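Local coordinates for protein abietadiene synthase, chloroplastic (Abies grandis, PDB 3S9V) that belongs to the terpene synthase family, as a chloroplastic, largely helical enzyme with an N-terminal family domain and a metal-binding family domain, at residues N472-I477 / F514-E519; T480-L485 / C779-V784; R487-S492 / E502-I507; I507-A512 / M754-M759. One frame throughout, in Å; residues are numbered along the deposited sequence.

Contact 1 of 4, residues N472-I477 / F514-E519; sequences NKVQSI and FIFEPE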
loop_
_atom_site.group_PDB
_atom_site.type_symbol
_atom_site.label_atom_id
_atom_site.label_comp_id
_atom_site.label_asym_id
_atom_site.label_seq_id
_atom_site.Cartn_x
_atom_site.Cartn_y
_atom_site.Cartn_z
ATOM N N ASN A 472 -17.082 10.009 2.766
ATOM C CA ASN A 472 -17.889 11.208 2.981
ATOM C C ASN A 472 -18.735 11.090 4.247
ATOM O O ASN A 472 -18.928 12.071 4.960
ATOM C CB ASN A 472 -18.787 11.488 1.769
ATOM C CG ASN A 472 -17.988 11.882 0.539
ATOM O OD1 ASN A 472 -16.938 12.522 0.647
ATOM N ND2 ASN A 472 -18.486 11.517 -0.635
ATOM N N LYS A 473 -19.237 9.890 4.528
ATOM C CA LYS A 473 -20.040 9.680 5.730
ATOM C C LYS A 473 -19.194 9.974 6.962
ATOM O O LYS A 473 -19.673 10.566 7.926
ATOM C CB LYS A 473 -20.543 8.239 5.808
ATOM C CG LYS A 473 -21.150 7.873 7.160
ATOM C CD LYS A 473 -21.382 6.372 7.283
ATOM C CE LYS A 473 -21.788 5.990 8.694
ATOM N NZ LYS A 473 -21.847 4.511 8.863
ATOM N N VAL A 474 -17.936 9.547 6.924
ATOM C CA VAL A 474 -17.012 9.766 8.037
ATOM C C VAL A 474 -16.633 11.249 8.165
ATOM O O VAL A 474 -16.655 11.823 9.261
ATOM C CB VAL A 474 -15.719 8.932 7.852
ATOM C CG1 VAL A 474 -14.725 9.249 8.954
ATOM C CG2 VAL A 474 -16.057 7.458 7.854
ATOM N N GLN A 475 -16.286 11.857 7.034
ATOM C CA GLN A 475 -15.896 13.258 6.991
ATOM C C GLN A 475 -17.040 14.151 7.475
ATOM O O GLN A 475 -16.811 15.196 8.077
ATOM C CB GLN A 475 -15.499 13.635 5.562
ATOM C CG GLN A 475 -15.039 15.065 5.398
ATOM C CD GLN A 475 -14.850 15.454 3.948
ATOM O OE1 GLN A 475 -15.809 15.502 3.175
ATOM N NE2 GLN A 475 -13.607 15.735 3.566
ATOM N N SER A 476 -18.274 13.736 7.211
ATOM C CA SER A 476 -19.438 14.504 7.630
ATOM C C SER A 476 -19.503 14.526 9.155
ATOM O O SER A 476 -19.692 15.578 9.767
ATOM C CB SER A 476 -20.712 13.881 7.060
ATOM O OG SER A 476 -21.855 14.603 7.479
ATOM N N ILE A 477 -19.350 13.351 9.757
ATOM C CA ILE A 477 -19.366 13.215 11.207
ATOM C C ILE A 477 -18.240 14.049 11.830
ATOM O O ILE A 477 -18.414 14.642 12.894
ATOM C CB ILE A 477 -19.190 11.739 11.609
ATOM C CG1 ILE A 477 -20.431 10.940 11.187
ATOM C CG2 ILE A 477 -18.919 11.631 13.098
ATOM C CD1 ILE A 477 -20.316 9.440 11.427
ATOM N N PHE A 514 -6.251 9.666 11.620
ATOM C CA PHE A 514 -5.930 8.257 11.854
ATOM C C PHE A 514 -6.937 7.424 12.646
ATOM O O PHE A 514 -7.132 6.255 12.326
ATOM C CB PHE A 514 -4.507 8.107 12.439
ATOM C CG PHE A 514 -4.322 8.708 13.811
ATOM C CD1 PHE A 514 -4.697 8.005 14.954
ATOM C CD2 PHE A 514 -3.741 9.966 13.960
ATOM C CE1 PHE A 514 -4.496 8.546 16.236
ATOM C CE2 PHE A 514 -3.532 10.518 15.230
ATOM C CZ PHE A 514 -3.913 9.805 16.371
ATOM N N ILE A 515 -7.567 7.987 13.674
ATOM C CA ILE A 515 -8.589 7.238 14.428
ATOM C C ILE A 515 -9.914 7.892 14.081
ATOM O O ILE A 515 -10.589 8.490 14.917
ATOM C CB ILE A 515 -8.373 7.278 15.969
ATOM C CG1 ILE A 515 -8.149 8.715 16.449
ATOM C CG2 ILE A 515 -7.213 6.376 16.347
ATOM C CD1 ILE A 515 -8.232 8.872 17.966
ATOM N N PHE A 516 -10.261 7.750 12.812
ATOM C CA PHE A 516 -11.446 8.319 12.196
ATOM C C PHE A 516 -12.804 7.659 12.445
ATOM O O PHE A 516 -13.830 8.315 12.300
ATOM C CB PHE A 516 -11.198 8.361 10.698
ATOM C CG PHE A 516 -10.882 7.011 10.113
ATOM C CD1 PHE A 516 -11.893 6.194 9.632
ATOM C CD2 PHE A 516 -9.569 6.542 10.082
ATOM C CE1 PHE A 516 -11.605 4.930 9.129
ATOM C CE2 PHE A 516 -9.272 5.280 9.583
ATOM C CZ PHE A 516 -10.292 4.473 9.107
ATOM N N GLU A 517 -12.821 6.378 12.796
ATOM C CA GLU A 517 -14.091 5.678 13.003
ATOM C C GLU A 517 -15.079 6.433 13.894
ATOM O O GLU A 517 -14.685 7.058 14.880
ATOM C CB GLU A 517 -13.859 4.277 13.592
ATOM C CG GLU A 517 -13.055 3.302 12.723
ATOM C CD GLU A 517 -11.545 3.413 12.924
ATOM O OE1 GLU A 517 -10.869 2.356 12.951
ATOM O OE2 GLU A 517 -11.032 4.545 13.051
ATOM N N PRO A 518 -16.384 6.382 13.553
ATOM C CA PRO A 518 -17.425 7.064 14.333
ATOM C C PRO A 518 -17.416 6.653 15.811
ATOM O O PRO A 518 -17.777 7.445 16.683
ATOM C CB PRO A 518 -18.720 6.643 13.628
ATOM C CG PRO A 518 -18.286 6.477 12.202
ATOM C CD PRO A 518 -16.967 5.739 12.358
ATOM N N GLU A 519 -16.992 5.419 16.082
ATOM C CA GLU A 519 -16.949 4.889 17.442
ATOM C C GLU A 519 -15.946 5.586 18.356
ATOM O O GLU A 519 -16.079 5.534 19.579
ATOM C CB GLU A 519 -16.609 3.398 17.423
ATOM C CG GLU A 519 -17.413 2.579 16.426
ATOM C CD GLU A 519 -16.614 2.216 15.183
ATOM O OE1 GLU A 519 -15.709 1.351 15.289
ATOM O OE2 GLU A 519 -16.890 2.798 14.108
#
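Val474 and Ile477, three residues apart on helix 461-491, turn the same flank toward Phe516 and Pro518 in the loop after helix 504-514, with Val474 CA 6.9 Å from Pro518 CA at the nearest backbone approach. Val474 works through one branch. With CG1 anti to its backbone N (chi1 176°), that methyl lies against the carbonyl oxygen and the CB of Phe516, CG1 being 3.6 Å from Phe516 O and 4.0 Å from Phe516 CB. Phe516 CG sits wedged between its own backbone N and carbonyl carbon (chi1 57°). One face of the ring is covered by the next residue, Glu517 OE2 standing 3.7 Å above its centre. Farther along, the extended Ile477 side chain crosses Pro518 at about a right angle, its end methyl CD1 lying 3.7 Å from Pro518 CG and 3.9 Å from Pro518 CB. Arg431, from helix 430-440, makes a cation-pi contact with Phe516 and also touches Val474, while Glu517 forms a salt bridge with Arg745 of helix 741-757. Between the two segments the adhesion is mainly apolar: methyls against Phe516 CB and the Pro518 ring. Phe516 O, although beside a methyl, has its polar need met by a hydrogen bond with His478 NE2.

Contact 2 of 4, residues T480-L485 / C779-V784; sequences TELQDL and CLFQPV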
loop_
_atom_site.group_PDB
_atom_site.type_symbol
_atom_site.label_atom_id
_atom_site.label_comp_id
_atom_site.label_asym_id
_atom_site.label_seq_id
_atom_site.Cartn_x
_atom_site.Cartn_y
_atom_site.Cartn_z
ATOM N N THR A 480 -18.941 17.808 12.152
ATOM C CA THR A 480 -19.812 18.092 13.283
ATOM C C THR A 480 -18.929 18.204 14.524
ATOM O O THR A 480 -18.934 19.227 15.212
ATOM C CB THR A 480 -20.830 16.954 13.496
ATOM O OG1 THR A 480 -21.705 16.883 12.365
ATOM C CG2 THR A 480 -21.647 17.189 14.753
ATOM N N GLU A 481 -18.165 17.147 14.794
ATOM C CA GLU A 481 -17.270 17.120 15.948
ATOM C C GLU A 481 -16.395 18.370 16.023
ATOM O O GLU A 481 -16.175 18.935 17.105
ATOM C CB GLU A 481 -16.374 15.882 15.889
ATOM C CG GLU A 481 -17.134 14.563 15.982
ATOM C CD GLU A 481 -16.224 13.337 15.930
ATOM O OE1 GLU A 481 -16.751 12.206 16.004
ATOM O OE2 GLU A 481 -14.990 13.498 15.814
ATOM N N LEU A 482 -15.897 18.795 14.867
ATOM C CA LEU A 482 -15.040 19.966 14.792
ATOM C C LEU A 482 -15.770 21.198 15.317
ATOM O O LEU A 482 -15.194 22.015 16.039
ATOM C CB LEU A 482 -14.592 20.202 13.350
ATOM C CG LEU A 482 -13.688 21.418 13.163
ATOM C CD1 LEU A 482 -12.444 21.242 14.011
ATOM C CD2 LEU A 482 -13.328 21.589 11.697
ATOM N N GLN A 483 -17.039 21.323 14.943
ATOM C CA GLN A 483 -17.853 22.446 15.382
ATOM C C GLN A 483 -17.940 22.456 16.897
ATOM O O GLN A 483 -17.700 23.483 17.537
ATOM C CB GLN A 483 -19.264 22.359 14.791
ATOM C CG GLN A 483 -19.337 22.627 13.302
ATOM C CD GLN A 483 -18.727 23.963 12.924
ATOM O OE1 GLN A 483 -17.513 24.156 13.020
ATOM N NE2 GLN A 483 -19.571 24.899 12.498
ATOM N N ASP A 484 -18.271 21.304 17.469
ATOM C CA ASP A 484 -18.399 21.198 18.910
ATOM C C ASP A 484 -17.090 21.386 19.673
ATOM O O ASP A 484 -17.100 21.505 20.897
ATOM C CB ASP A 484 -19.056 19.867 19.279
ATOM C CG ASP A 484 -20.502 19.792 18.813
ATOM O OD1 ASP A 484 -21.296 20.691 19.175
ATOM O OD2 ASP A 484 -20.846 18.840 18.082
ATOM N N LEU A 485 -15.964 21.408 18.965
ATOM C CA LEU A 485 -14.682 21.635 19.626
ATOM C C LEU A 485 -14.396 23.122 19.562
ATOM O O LEU A 485 -13.763 23.690 20.450
ATOM C CB LEU A 485 -13.546 20.863 18.944
ATOM C CG LEU A 485 -13.386 19.409 19.383
ATOM C CD1 LEU A 485 -12.343 18.751 18.532
ATOM C CD2 LEU A 485 -12.996 19.344 20.856
ATOM N N CYS A 779 -8.825 16.191 4.313
ATOM C CA CYS A 779 -9.367 15.297 5.317
ATOM C C CYS A 779 -10.700 15.733 5.900
ATOM O O CYS A 779 -11.584 14.904 6.128
ATOM C CB CYS A 779 -8.342 15.123 6.450
ATOM S SG CYS A 779 -8.852 14.049 7.811
ATOM N N LEU A 780 -10.861 17.033 6.120
ATOM C CA LEU A 780 -12.084 17.523 6.747
ATOM C C LEU A 780 -13.101 18.299 5.916
ATOM O O LEU A 780 -14.277 18.322 6.267
ATOM C CB LEU A 780 -11.719 18.377 7.968
ATOM C CG LEU A 780 -10.780 17.788 9.024
ATOM C CD1 LEU A 780 -10.507 18.843 10.087
ATOM C CD2 LEU A 780 -11.396 16.554 9.649
ATOM N N PHE A 781 -12.680 18.933 4.827
ATOM C CA PHE A 781 -13.632 19.732 4.064
ATOM C C PHE A 781 -14.034 19.257 2.673
ATOM O O PHE A 781 -15.213 19.019 2.418
ATOM C CB PHE A 781 -13.132 21.177 4.011
ATOM C CG PHE A 781 -12.870 21.764 5.370
ATOM C CD1 PHE A 781 -13.841 21.690 6.370
ATOM C CD2 PHE A 781 -11.651 22.359 5.664
ATOM C CE1 PHE A 781 -13.597 22.195 7.647
ATOM C CE2 PHE A 781 -11.399 22.869 6.936
ATOM C CZ PHE A 781 -12.376 22.785 7.931
ATOM N N GLN A 782 -13.064 19.131 1.777
ATOM C CA GLN A 782 -13.327 18.687 0.414
ATOM C C GLN A 782 -13.760 17.211 0.417
ATOM O O GLN A 782 -12.990 16.336 0.816
ATOM C CB GLN A 782 -12.055 18.854 -0.419
ATOM C CG GLN A 782 -12.278 18.960 -1.912
ATOM C CD GLN A 782 -11.944 20.343 -2.439
ATOM O OE1 GLN A 782 -10.804 20.801 -2.331
ATOM N NE2 GLN A 782 -12.939 21.020 -3.006
ATOM N N PRO A 783 -15.002 16.917 -0.004
ATOM C CA PRO A 783 -15.426 15.513 -0.013
ATOM C C PRO A 783 -14.912 14.830 -1.282
ATOM O O PRO A 783 -14.493 15.506 -2.224
ATOM C CB PRO A 783 -16.956 15.603 0.007
ATOM C CG PRO A 783 -17.227 16.971 0.556
ATOM C CD PRO A 783 -16.171 17.797 -0.129
ATOM N N VAL A 784 -14.928 13.500 -1.300
ATOM C CA VAL A 784 -14.482 12.768 -2.481
ATOM C C VAL A 784 -15.675 12.496 -3.395
ATOM O O VAL A 784 -16.772 12.188 -2.926
ATOM C CB VAL A 784 -13.811 11.423 -2.111
ATOM C CG1 VAL A 784 -12.581 11.679 -1.278
ATOM C CG2 VAL A 784 -14.793 10.519 -1.369
#
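Leu482 on helix 461-491 sets a single methyl, CD2, against two neighbouring side chains near the C terminus, Leu780 and Phe781. CD2 is 4.1 Å from Phe781 CZ and just as close to CE1 of that ring, approaching at a slant; the two side chains cross at about a right angle. The touch on the other partner is looser, with Leu482 CD2 4.3 Å from Leu780 CD1. Leu482 gets there with CG anti to the backbone N (chi1 180°), which carries the isobutyl group off the helix toward both partners. In the all-helical bundle of the terpene synthase fold, this is where the last helix, 768-781, meets the long helix 461-491. Leu780 CB also lies over one face of the Phe781 ring, 4.2 Å above its centre. Tyr508 of helix 504-514 flanks Leu482 as well. In the last turn of helix 768-781, Leu780 O is hydrogen-bonded to Gln479 NE2; the tail that follows runs along helix 461-491, with Gln782 O bonded to Gln475 NE2 and Val784 O to Asn472 ND2.

Contact 3 of 4, residues R487-S492 / E502-I507; sequences RWWKSS and ERVTEI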
loop_
_atom_site.group_PDB
_atom_site.type_symbol
_atom_site.label_atom_id
_atom_site.label_comp_id
_atom_site.label_asym_id
_atom_site.label_seq_id
_atom_site.Cartn_x
_atom_site.Cartn_y
_atom_site.Cartn_z
ATOM N N ARG A 487 -16.665 25.354 19.708
ATOM C CA ARG A 487 -17.548 26.013 20.667
ATOM C C ARG A 487 -16.976 25.851 22.069
ATOM O O ARG A 487 -17.194 26.695 22.936
ATOM C CB ARG A 487 -18.959 25.429 20.608
ATOM C CG ARG A 487 -19.659 25.684 19.293
ATOM C CD ARG A 487 -21.124 25.280 19.337
ATOM N NE ARG A 487 -21.735 25.411 18.018
ATOM C CZ ARG A 487 -21.492 24.589 17.003
ATOM N NH1 ARG A 487 -20.657 23.572 17.161
ATOM N NH2 ARG A 487 -22.065 24.794 15.823
ATOM N N TRP A 488 -16.248 24.759 22.282
ATOM C CA TRP A 488 -15.619 24.491 23.568
ATOM C C TRP A 488 -14.524 25.531 23.762
ATOM O O TRP A 488 -14.350 26.072 24.851
ATOM C CB TRP A 488 -15.012 23.084 23.582
ATOM C CG TRP A 488 -13.908 22.903 24.594
ATOM C CD1 TRP A 488 -14.044 22.766 25.950
ATOM C CD2 TRP A 488 -12.496 22.923 24.333
ATOM N NE1 TRP A 488 -12.805 22.706 26.547
ATOM C CE2 TRP A 488 -11.838 22.802 25.579
ATOM C CE3 TRP A 488 -11.723 23.035 23.168
ATOM C CZ2 TRP A 488 -10.441 22.792 25.691
ATOM C CZ3 TRP A 488 -10.330 23.023 23.278
ATOM C CH2 TRP A 488 -9.707 22.904 24.533
ATOM N N TRP A 489 -13.792 25.818 22.694
ATOM C CA TRP A 489 -12.718 26.794 22.766
ATOM C C TRP A 489 -13.226 28.193 23.105
ATOM O O TRP A 489 -12.594 28.914 23.877
ATOM C CB TRP A 489 -11.950 26.818 21.448
ATOM C CG TRP A 489 -10.925 27.899 21.361
ATOM C CD1 TRP A 489 -11.131 29.187 20.971
ATOM C CD2 TRP A 489 -9.529 27.788 21.664
ATOM N NE1 TRP A 489 -9.948 29.889 21.005
ATOM C CE2 TRP A 489 -8.949 29.054 21.427
ATOM C CE3 TRP A 489 -8.710 26.742 22.109
ATOM C CZ2 TRP A 489 -7.585 29.303 21.621
ATOM C CZ3 TRP A 489 -7.355 26.989 22.301
ATOM C CH2 TRP A 489 -6.807 28.260 22.056
ATOM N N LYS A 490 -14.359 28.578 22.524
ATOM C CA LYS A 490 -14.931 29.896 22.778
ATOM C C LYS A 490 -15.566 29.976 24.163
ATOM O O LYS A 490 -15.468 30.999 24.834
ATOM C CB LYS A 490 -15.967 30.238 21.705
ATOM C CG LYS A 490 -15.360 30.414 20.322
ATOM C CD LYS A 490 -16.417 30.649 19.254
ATOM C CE LYS A 490 -15.771 30.780 17.881
ATOM N NZ LYS A 490 -16.770 30.875 16.782
ATOM N N SER A 491 -16.200 28.889 24.587
ATOM C CA SER A 491 -16.852 28.832 25.892
ATOM C C SER A 491 -15.854 28.828 27.047
ATOM O O SER A 491 -16.205 29.170 28.177
ATOM C CB SER A 491 -17.733 27.581 25.987
ATOM O OG SER A 491 -18.735 27.575 24.984
ATOM N N SER A 492 -14.618 28.426 26.766
ATOM C CA SER A 492 -13.576 28.377 27.791
ATOM C C SER A 492 -12.852 29.710 27.895
ATOM O O SER A 492 -11.924 29.869 28.688
ATOM C CB SER A 492 -12.568 27.271 27.476
ATOM O OG SER A 492 -13.165 25.993 27.602
ATOM N N GLU A 502 -4.652 30.388 18.599
ATOM C CA GLU A 502 -5.741 29.422 18.489
ATOM C C GLU A 502 -5.564 28.577 17.225
ATOM O O GLU A 502 -5.158 29.096 16.183
ATOM C CB GLU A 502 -7.080 30.168 18.449
ATOM C CG GLU A 502 -8.310 29.281 18.326
ATOM C CD GLU A 502 -8.594 28.834 16.903
ATOM O OE1 GLU A 502 -9.506 28.000 16.722
ATOM O OE2 GLU A 502 -7.917 29.317 15.968
ATOM N N ARG A 503 -5.865 27.282 17.321
ATOM C CA ARG A 503 -5.728 26.375 16.180
ATOM C C ARG A 503 -6.394 25.014 16.391
ATOM O O ARG A 503 -5.787 23.964 16.153
ATOM C CB ARG A 503 -4.246 26.184 15.853
ATOM C CG ARG A 503 -3.366 25.988 17.072
ATOM C CD ARG A 503 -1.897 25.993 16.681
ATOM N NE ARG A 503 -1.027 26.235 17.827
ATOM C CZ ARG A 503 0.272 26.500 17.736
ATOM N NH1 ARG A 503 0.858 26.556 16.547
ATOM N NH2 ARG A 503 0.983 26.724 18.832
ATOM N N VAL A 504 -7.651 25.041 16.819
ATOM C CA VAL A 504 -8.414 23.822 17.074
ATOM C C VAL A 504 -8.526 22.929 15.838
ATOM O O VAL A 504 -8.409 21.713 15.940
ATOM C CB VAL A 504 -9.843 24.153 17.574
ATOM C CG1 VAL A 504 -10.652 22.874 17.738
ATOM C CG2 VAL A 504 -9.766 24.898 18.895
ATOM N N THR A 505 -8.760 23.540 14.681
ATOM C CA THR A 505 -8.897 22.805 13.425
ATOM C C THR A 505 -7.633 22.030 13.097
ATOM O O THR A 505 -7.671 20.834 12.816
ATOM C CB THR A 505 -9.178 23.755 12.246
ATOM O OG1 THR A 505 -10.384 24.488 12.495
ATOM C CG2 THR A 505 -9.319 22.970 10.956
ATOM N N GLU A 506 -6.516 22.740 13.117
ATOM C CA GLU A 506 -5.212 22.165 12.831
ATOM C C GLU A 506 -4.931 21.000 13.782
ATOM O O GLU A 506 -4.398 19.970 13.376
ATOM C CB GLU A 506 -4.162 23.265 12.985
ATOM C CG GLU A 506 -2.739 22.915 12.629
ATOM C CD GLU A 506 -1.851 24.149 12.675
ATOM O OE1 GLU A 506 -2.095 25.078 11.874
ATOM O OE2 GLU A 506 -0.923 24.200 13.515
ATOM N N ILE A 507 -5.316 21.166 15.043
ATOM C CA ILE A 507 -5.110 20.136 16.056
ATOM C C ILE A 507 -6.100 18.979 15.946
ATOM O O ILE A 507 -5.747 17.825 16.202
ATOM C CB ILE A 507 -5.204 20.736 17.474
ATOM C CG1 ILE A 507 -3.993 21.632 17.733
ATOM C CG2 ILE A 507 -5.282 19.628 18.516
ATOM C CD1 ILE A 507 -3.986 22.264 19.111
#
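Trp489, near the end of helix 461-491, turns one side of its indole toward both Val504, the first residue of helix 504-514, and Glu502 just before it. The tightly packed, buried part is the meeting with Val504: its CG2 methyl comes 3.9 Å from Trp489 CE3 and equally near Trp489 CB, the two side chains sliding past each other in opposite directions. Trp489 CG is anti to the backbone N (chi1 173°), which carries the ring away from its own helix toward Val504. On the solvent side, the aliphatic part of Glu502 lies over one indole face, near the rim; the model puts it closer than carbons can sit, so its exact spacing is doubtful. The Glu502 chain bends at chi2 (-81°), turning the carboxylate back toward its own backbone, where OE1 takes a weak bond from Val504 N at 3.5 Å. On the exposed flank, Arg487 O accepts from both Ser491 N and Ser491 OG, one from each face of its plane, the OG at 2.7 Å. The two helices are consecutive, joined by a short non-helical link. Leu485 of helix 461-491 flanks Val504, and Asn532 of helix 521-541 packs against both Trp489 and Val504.

Contact 4 of 4, residues I507-A512 / M754-M759; sequences IYFSPA and MQLFYM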
loop_
_atom_site.group_PDB
_atom_site.type_symbol
_atom_site.label_atom_id
_atom_site.label_comp_id
_atom_site.label_asym_id
_atom_site.label_seq_id
_atom_site.Cartn_x
_atom_site.Cartn_y
_atom_site.Cartn_z
ATOM N N ILE A 507 -5.316 21.166 15.043
ATOM C CA ILE A 507 -5.110 20.136 16.056
ATOM C C ILE A 507 -6.100 18.979 15.946
ATOM O O ILE A 507 -5.747 17.825 16.202
ATOM C CB ILE A 507 -5.204 20.736 17.474
ATOM C CG1 ILE A 507 -3.993 21.632 17.733
ATOM C CG2 ILE A 507 -5.282 19.628 18.516
ATOM C CD1 ILE A 507 -3.986 22.264 19.111
ATOM N N TYR A 508 -7.336 19.281 15.567
ATOM C CA TYR A 508 -8.358 18.248 15.436
ATOM C C TYR A 508 -8.058 17.352 14.236
ATOM O O TYR A 508 -8.455 16.186 14.197
ATOM C CB TYR A 508 -9.743 18.875 15.272
ATOM C CG TYR A 508 -10.815 17.843 15.034
ATOM C CD1 TYR A 508 -11.170 16.943 16.035
ATOM C CD2 TYR A 508 -11.427 17.719 13.787
ATOM C CE1 TYR A 508 -12.103 15.939 15.804
ATOM C CE2 TYR A 508 -12.359 16.717 13.541
ATOM C CZ TYR A 508 -12.689 15.829 14.554
ATOM O OH TYR A 508 -13.581 14.811 14.312
ATOM N N PHE A 509 -7.355 17.907 13.257
ATOM C CA PHE A 509 -6.991 17.165 12.060
ATOM C C PHE A 509 -6.210 15.903 12.405
ATOM O O PHE A 509 -6.449 14.838 11.839
ATOM C CB PHE A 509 -6.133 18.035 11.139
ATOM C CG PHE A 509 -5.266 17.243 10.193
ATOM C CD1 PHE A 509 -5.824 16.563 9.117
ATOM C CD2 PHE A 509 -3.894 17.152 10.400
ATOM C CE1 PHE A 509 -5.027 15.807 8.263
ATOM C CE2 PHE A 509 -3.086 16.392 9.546
ATOM C CZ PHE A 509 -3.654 15.722 8.480
ATOM N N SER A 510 -5.269 16.041 13.331
ATOM C CA SER A 510 -4.421 14.932 13.735
ATOM C C SER A 510 -5.156 13.637 14.050
ATOM O O SER A 510 -5.072 12.678 13.287
ATOM C CB SER A 510 -3.547 15.345 14.921
ATOM O OG SER A 510 -2.636 16.356 14.531
ATOM N N PRO A 511 -5.893 13.582 15.168
ATOM C CA PRO A 511 -6.580 12.317 15.440
ATOM C C PRO A 511 -7.597 11.945 14.361
ATOM O O PRO A 511 -7.809 10.767 14.077
ATOM C CB PRO A 511 -7.232 12.569 16.795
ATOM C CG PRO A 511 -7.573 14.019 16.720
ATOM C CD PRO A 511 -6.325 14.627 16.112
ATOM N N ALA A 512 -8.221 12.949 13.763
ATOM C CA ALA A 512 -9.216 12.706 12.729
ATOM C C ALA A 512 -8.603 11.988 11.533
ATOM O O ALA A 512 -9.266 11.225 10.850
ATOM C CB ALA A 512 -9.842 14.032 12.284
ATOM N N MET A 754 3.601 13.644 13.506
ATOM C CA MET A 754 4.746 14.540 13.646
ATOM C C MET A 754 5.676 14.439 12.431
ATOM O O MET A 754 6.211 15.439 11.957
ATOM C CB MET A 754 5.514 14.227 14.933
ATOM C CG MET A 754 4.758 14.570 16.221
ATOM S SD MET A 754 4.448 16.344 16.467
ATOM C CE MET A 754 6.093 16.895 16.957
ATOM N N GLN A 755 5.874 13.227 11.930
ATOM C CA GLN A 755 6.713 13.048 10.762
ATOM C C GLN A 755 6.099 13.839 9.599
ATOM O O GLN A 755 6.815 14.393 8.772
ATOM C CB GLN A 755 6.801 11.567 10.393
ATOM C CG GLN A 755 7.650 10.729 11.334
ATOM C CD GLN A 755 9.059 11.255 11.446
ATOM O OE1 GLN A 755 9.677 11.602 10.447
ATOM N NE2 GLN A 755 9.579 11.310 12.663
ATOM N N LEU A 756 4.768 13.899 9.547
ATOM C CA LEU A 756 4.079 14.623 8.482
ATOM C C LEU A 756 4.142 16.146 8.660
ATOM O O LEU A 756 4.482 16.875 7.728
ATOM C CB LEU A 756 2.613 14.181 8.392
ATOM C CG LEU A 756 1.775 14.886 7.312
ATOM C CD1 LEU A 756 2.307 14.537 5.925
ATOM C CD2 LEU A 756 0.323 14.468 7.431
ATOM N N PHE A 757 3.827 16.629 9.854
ATOM C CA PHE A 757 3.850 18.064 10.081
ATOM C C PHE A 757 5.233 18.674 9.953
ATOM O O PHE A 757 5.363 19.808 9.511
ATOM C CB PHE A 757 3.279 18.410 11.461
ATOM C CG PHE A 757 1.778 18.356 11.537
ATOM C CD1 PHE A 757 1.120 18.734 12.702
ATOM C CD2 PHE A 757 1.022 17.935 10.450
ATOM C CE1 PHE A 757 -0.270 18.694 12.785
ATOM C CE2 PHE A 757 -0.363 17.892 10.522
ATOM C CZ PHE A 757 -1.011 18.273 11.694
ATOM N N TYR A 758 6.262 17.929 10.338
ATOM C CA TYR A 758 7.626 18.444 10.286
ATOM C C TYR A 758 8.499 17.729 9.269
ATOM O O TYR A 758 9.716 17.663 9.427
ATOM C CB TYR A 758 8.265 18.342 11.675
ATOM C CG TYR A 758 7.521 19.116 12.736
ATOM C CD1 TYR A 758 7.670 20.500 12.862
ATOM C CD2 TYR A 758 6.632 18.471 13.594
ATOM C CE1 TYR A 758 6.942 21.223 13.821
ATOM C CE2 TYR A 758 5.905 19.175 14.545
ATOM C CZ TYR A 758 6.062 20.547 14.657
ATOM O OH TYR A 758 5.326 21.225 15.604
ATOM N N MET A 759 7.879 17.204 8.221
ATOM C CA MET A 759 8.621 16.489 7.193
ATOM C C MET A 759 9.596 17.381 6.431
ATOM O O MET A 759 9.432 18.602 6.361
ATOM C CB MET A 759 7.656 15.815 6.207
ATOM C CG MET A 759 6.807 16.760 5.370
ATOM S SD MET A 759 5.653 15.847 4.310
ATOM C CE MET A 759 6.784 15.185 3.079
#
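Phe509 and Phe757 join helix 504-514 to the C-terminal end of helix 741-757, a buried helix-to-helix contact within the all-helical terpene synthase fold. Just ahead of it in sequence, Tyr508 turns instead to helix 461-491, its OH hydrogen-bonded to Glu481 OE2. Phe509 then sends its ring across the interface, with chi1 at 157°, some way short of fully anti to the backbone N. The two rings meet rim to rim, neither over the other's face: their planes are only 20° apart and their centroids 5.7 Å. The fit is close, with Phe509 CE2 3.3 Å from Phe757 CE2 and Phe509 CD2 3.4 Å from Phe757 CZ. Leu756 adds a lighter touch at the same Phe509 rim, its CD2 4.3 Å from Phe509 CZ. Next comes Ser510, whose hydroxyl lies beside the other ring, OG 3.8 Å from both Phe757 CE1 and Phe757 CZ. At Pro511, whose N has no hydrogen to offer the preceding turn, the helix kinks. The helical bonding is taken up again one residue on, where Ala512 N donates to Tyr508 O at 3.3 Å and Ala512 CB stands 3.9 Å above one face of the Tyr508 ring.

In the fold
Helix 461-491 comes first along the chain and opens three of the four contacts. From its residues 472-477, contact 1 closes a modest loop at 514-519. Contact 2 starts a little later, at 480-485, and closes only at the C-terminal end, so it crosses contact 1. Contact 3 is the shortest closure, nested inside both. Contact 4 starts at Ile507, which it shares with contact 3, and follows that contact in series; it lies within the loop of contact 2 and crosses contact 1. Together they tie helices 461-491 and 504-514 to the closing helices 741-757 and 768-781. Contacts 1 and 2 touch where the C-terminal tail meets helix 461-491.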